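Local atomic coordinates of Hsc70 cochaperone (SGT) (Aspergillus fumigatus, PDB entry 3SZ7), a protein that acts as a co-chaperone that binds endoplasmic reticulum-destined tail-anchored proteins, directs them to the GET pathway through Get4 and Get5, and binds heat-shock chaperones through its TPR domain. Residues Y95-I106 with M117-I128. Numbering follows the deposited sequence.
Sequences YKGAKEAYEKGI and MKRGLETTKRKI
Tyr-102 lays one face of its ring on the backbone of Gly-120, whose CA stands 3.9 Å from the ring centroid, 18° off the normal, in a CH-pi contact. Glycine suits this place: having no side chain, it lets the ring lie directly on the helix backbone. Thr-124, Leu-121 and Met-117 complete the hole for this knob. Leu-121 returns the fit: with CG anti to its backbone N (chi1 -179°), its two methyls spread among Lys-99, Glu-103 and Ile-106, CD2 meeting Ile-106 CD1 at 3.5 Å.

Thr-124 divides its branches. The methyl CG2 packs against Tyr-95 O and Lys-99 CB, while OG1 gives its proton to Gly-120 O at 2.8 Å, satisfying a buried hydroxyl within its own helix. Along one margin, the aliphatic chain of Lys-99 crosses Ile-128 at about a right angle, CD to CD1 4.0 Å. Its NZ is held by Glu-103 OE2 at 2.7 Å in a salt bridge, and Glu-103 probably offsets the like charges of Lys-99 and Lys-125, whose NZ atoms lie 5.9 Å apart.

Further out, Phe-90 of helix 79-91 meets Tyr-95 edge-to-face and touches Thr-124. The axes of segments 95-106 and 117-128 run roughly antiparallel (151°) and approach to 9.1 Å, and helix 115-133 packs on the second helix of the predicted third TPR, consistent with the C-terminal capping helix of TPR domains.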
# COMPACT_ATOMS: atom_id res chain seq x y z
N TYR A 95 -7.34 -1.13 8.19
CA TYR A 95 -8.25 -1.33 7.07
C TYR A 95 -9.07 -0.09 6.71
O TYR A 95 -9.37 0.15 5.54
CB TYR A 95 -9.12 -2.56 7.32
CG TYR A 95 -8.28 -3.81 7.47
CD1 TYR A 95 -8.18 -4.48 8.69
CD2 TYR A 95 -7.58 -4.32 6.39
CE1 TYR A 95 -7.41 -5.63 8.81
CE2 TYR A 95 -6.80 -5.46 6.50
CZ TYR A 95 -6.72 -6.11 7.71
OH TYR A 95 -5.95 -7.24 7.81
N LYS A 96 -9.43 0.71 7.71
CA LYS A 96 -10.11 1.97 7.43
C LYS A 96 -9.22 2.89 6.59
O LYS A 96 -9.68 3.48 5.61
CB LYS A 96 -10.49 2.67 8.73
CG LYS A 96 -11.20 4.00 8.51
CD LYS A 96 -11.54 4.68 9.83
CE LYS A 96 -12.19 6.04 9.59
NZ LYS A 96 -13.45 5.92 8.81
N GLY A 97 -7.96 2.99 6.99
CA GLY A 97 -7.00 3.82 6.27
C GLY A 97 -6.70 3.28 4.88
O GLY A 97 -6.49 4.05 3.94
N ALA A 98 -6.66 1.96 4.75
CA ALA A 98 -6.44 1.35 3.45
C ALA A 98 -7.61 1.64 2.52
O ALA A 98 -7.42 1.96 1.34
CB ALA A 98 -6.22 -0.16 3.58
N LYS A 99 -8.83 1.55 3.04
CA LYS A 99 -10.01 1.84 2.25
C LYS A 99 -9.95 3.27 1.71
O LYS A 99 -10.18 3.50 0.52
CB LYS A 99 -11.28 1.63 3.08
CG LYS A 99 -12.56 2.05 2.37
CD LYS A 99 -13.76 1.80 3.28
CE LYS A 99 -15.07 2.18 2.61
NZ LYS A 99 -15.27 3.66 2.56
N GLU A 100 -9.64 4.22 2.58
CA GLU A 100 -9.52 5.63 2.18
C GLU A 100 -8.46 5.83 1.11
O GLU A 100 -8.68 6.56 0.14
CB GLU A 100 -9.23 6.51 3.40
CG GLU A 100 -10.36 6.51 4.42
CD GLU A 100 -10.05 7.34 5.65
OE1 GLU A 100 -8.89 7.79 5.80
OE2 GLU A 100 -10.97 7.54 6.47
N ALA A 101 -7.31 5.19 1.27
CA ALA A 101 -6.23 5.34 0.29
C ALA A 101 -6.62 4.77 -1.06
O ALA A 101 -6.35 5.38 -2.10
CB ALA A 101 -4.94 4.69 0.79
N TYR A 102 -7.24 3.60 -1.07
CA TYR A 102 -7.66 3.01 -2.34
C TYR A 102 -8.73 3.86 -3.02
O TYR A 102 -8.73 4.01 -4.24
CB TYR A 102 -8.17 1.58 -2.17
CG TYR A 102 -7.05 0.56 -2.03
CD1 TYR A 102 -6.08 0.43 -3.02
CD2 TYR A 102 -6.98 -0.28 -0.93
CE1 TYR A 102 -5.07 -0.50 -2.91
CE2 TYR A 102 -5.98 -1.21 -0.81
CZ TYR A 102 -5.03 -1.32 -1.80
OH TYR A 102 -4.03 -2.25 -1.70
N GLU A 103 -9.66 4.41 -2.24
CA GLU A 103 -10.69 5.27 -2.81
C GLU A 103 -10.07 6.50 -3.45
O GLU A 103 -10.44 6.88 -4.56
CB GLU A 103 -11.71 5.67 -1.75
CG GLU A 103 -12.62 4.53 -1.33
CD GLU A 103 -13.47 4.88 -0.12
OE1 GLU A 103 -13.08 5.78 0.66
OE2 GLU A 103 -14.53 4.25 0.05
N LYS A 104 -9.13 7.13 -2.77
CA LYS A 104 -8.46 8.29 -3.35
C LYS A 104 -7.60 7.92 -4.56
O LYS A 104 -7.46 8.70 -5.51
CB LYS A 104 -7.63 9.01 -2.29
CG LYS A 104 -8.49 9.61 -1.17
CD LYS A 104 -7.68 10.52 -0.27
CE LYS A 104 -8.56 11.15 0.81
NZ LYS A 104 -9.75 11.81 0.21
N GLY A 105 -7.03 6.72 -4.53
CA GLY A 105 -6.25 6.24 -5.66
C GLY A 105 -7.13 6.05 -6.88
O GLY A 105 -6.75 6.39 -8.00
N ILE A 106 -8.32 5.51 -6.65
CA ILE A 106 -9.26 5.25 -7.73
C ILE A 106 -9.72 6.56 -8.37
O ILE A 106 -9.80 6.67 -9.60
CB ILE A 106 -10.47 4.43 -7.21
CG1 ILE A 106 -10.06 2.97 -7.04
CG2 ILE A 106 -11.66 4.56 -8.14
CD1 ILE A 106 -11.07 2.12 -6.28
N MET A 117 -6.05 -1.58 -7.58
CA MET A 117 -6.81 -0.68 -6.71
C MET A 117 -8.22 -1.20 -6.49
O MET A 117 -8.73 -1.16 -5.37
CB MET A 117 -6.88 0.72 -7.31
CG MET A 117 -5.54 1.40 -7.46
SD MET A 117 -5.74 2.92 -8.39
CE MET A 117 -4.03 3.25 -8.84
N LYS A 118 -8.84 -1.67 -7.56
CA LYS A 118 -10.22 -2.16 -7.47
C LYS A 118 -10.30 -3.38 -6.57
O LYS A 118 -11.15 -3.46 -5.68
CB LYS A 118 -10.80 -2.46 -8.85
CG LYS A 118 -11.16 -1.21 -9.65
CD LYS A 118 -12.02 -1.54 -10.86
CE LYS A 118 -11.35 -2.55 -11.75
NZ LYS A 118 -9.97 -2.13 -12.12
N ARG A 119 -9.40 -4.34 -6.79
CA ARG A 119 -9.35 -5.54 -5.97
C ARG A 119 -8.94 -5.20 -4.54
O ARG A 119 -9.46 -5.76 -3.59
CB ARG A 119 -8.38 -6.56 -6.57
CG ARG A 119 -8.83 -7.08 -7.92
CD ARG A 119 -10.18 -7.77 -7.81
NE ARG A 119 -10.06 -9.08 -7.18
CZ ARG A 119 -10.03 -10.23 -7.84
NH1 ARG A 119 -10.15 -10.23 -9.17
NH2 ARG A 119 -9.91 -11.37 -7.19
N GLY A 120 -8.01 -4.25 -4.40
CA GLY A 120 -7.60 -3.78 -3.09
C GLY A 120 -8.76 -3.21 -2.30
O GLY A 120 -8.94 -3.52 -1.12
N LEU A 121 -9.56 -2.37 -2.95
CA LEU A 121 -10.71 -1.76 -2.28
C LEU A 121 -11.76 -2.81 -1.94
O LEU A 121 -12.32 -2.81 -0.84
CB LEU A 121 -11.32 -0.66 -3.16
CG LEU A 121 -12.52 0.08 -2.56
CD1 LEU A 121 -12.15 0.70 -1.21
CD2 LEU A 121 -13.05 1.15 -3.52
N GLU A 122 -12.00 -3.73 -2.87
CA GLU A 122 -12.98 -4.79 -2.64
C GLU A 122 -12.58 -5.64 -1.44
O GLU A 122 -13.39 -5.92 -0.56
CB GLU A 122 -13.10 -5.68 -3.88
CG GLU A 122 -13.96 -6.91 -3.63
CD GLU A 122 -13.90 -7.93 -4.76
OE1 GLU A 122 -13.66 -7.52 -5.92
OE2 GLU A 122 -14.09 -9.13 -4.48
N THR A 123 -11.32 -6.06 -1.42
CA THR A 123 -10.81 -6.91 -0.34
C THR A 123 -10.82 -6.19 1.01
O THR A 123 -11.17 -6.79 2.02
CB THR A 123 -9.40 -7.42 -0.67
OG1 THR A 123 -9.47 -8.32 -1.78
CG2 THR A 123 -8.81 -8.16 0.52
N THR A 124 -10.45 -4.91 1.01
CA THR A 124 -10.49 -4.11 2.23
C THR A 124 -11.92 -3.96 2.76
O THR A 124 -12.17 -4.12 3.95
CB THR A 124 -9.89 -2.71 1.99
OG1 THR A 124 -8.54 -2.85 1.52
CG2 THR A 124 -9.88 -1.90 3.28
N LYS A 125 -12.86 -3.66 1.87
CA LYS A 125 -14.25 -3.53 2.29
C LYS A 125 -14.78 -4.84 2.85
O LYS A 125 -15.57 -4.85 3.79
CB LYS A 125 -15.14 -3.10 1.13
CG LYS A 125 -14.98 -1.65 0.69
CD LYS A 125 -15.91 -1.37 -0.48
CE LYS A 125 -15.83 0.07 -0.93
NZ LYS A 125 -16.80 0.34 -2.02
N ARG A 126 -14.36 -5.95 2.25
CA ARG A 126 -14.84 -7.24 2.71
C ARG A 126 -14.32 -7.52 4.11
O ARG A 126 -15.04 -8.10 4.93
CB ARG A 126 -14.43 -8.35 1.73
CG ARG A 126 -14.93 -9.73 2.12
CD ARG A 126 -14.67 -10.75 1.02
NE ARG A 126 -15.45 -10.45 -0.17
CZ ARG A 126 -14.94 -10.07 -1.34
NH1 ARG A 126 -13.62 -9.96 -1.48
NH2 ARG A 126 -15.74 -9.82 -2.37
N LYS A 127 -13.08 -7.11 4.38
CA LYS A 127 -12.48 -7.29 5.70
C LYS A 127 -13.22 -6.46 6.74
O LYS A 127 -13.45 -6.91 7.86
CB LYS A 127 -11.00 -6.89 5.69
CG LYS A 127 -10.15 -7.65 4.68
CD LYS A 127 -9.58 -8.93 5.25
CE LYS A 127 -8.84 -9.71 4.16
NZ LYS A 127 -7.56 -10.32 4.63
N ILE A 128 -13.58 -5.24 6.36
CA ILE A 128 -14.32 -4.36 7.26
C ILE A 128 -15.72 -4.92 7.51
O ILE A 128 -16.20 -4.90 8.63
CB ILE A 128 -14.38 -2.93 6.71
CG1 ILE A 128 -12.97 -2.32 6.71
CG2 ILE A 128 -15.32 -2.09 7.55
CD1 ILE A 128 -12.87 -1.01 5.95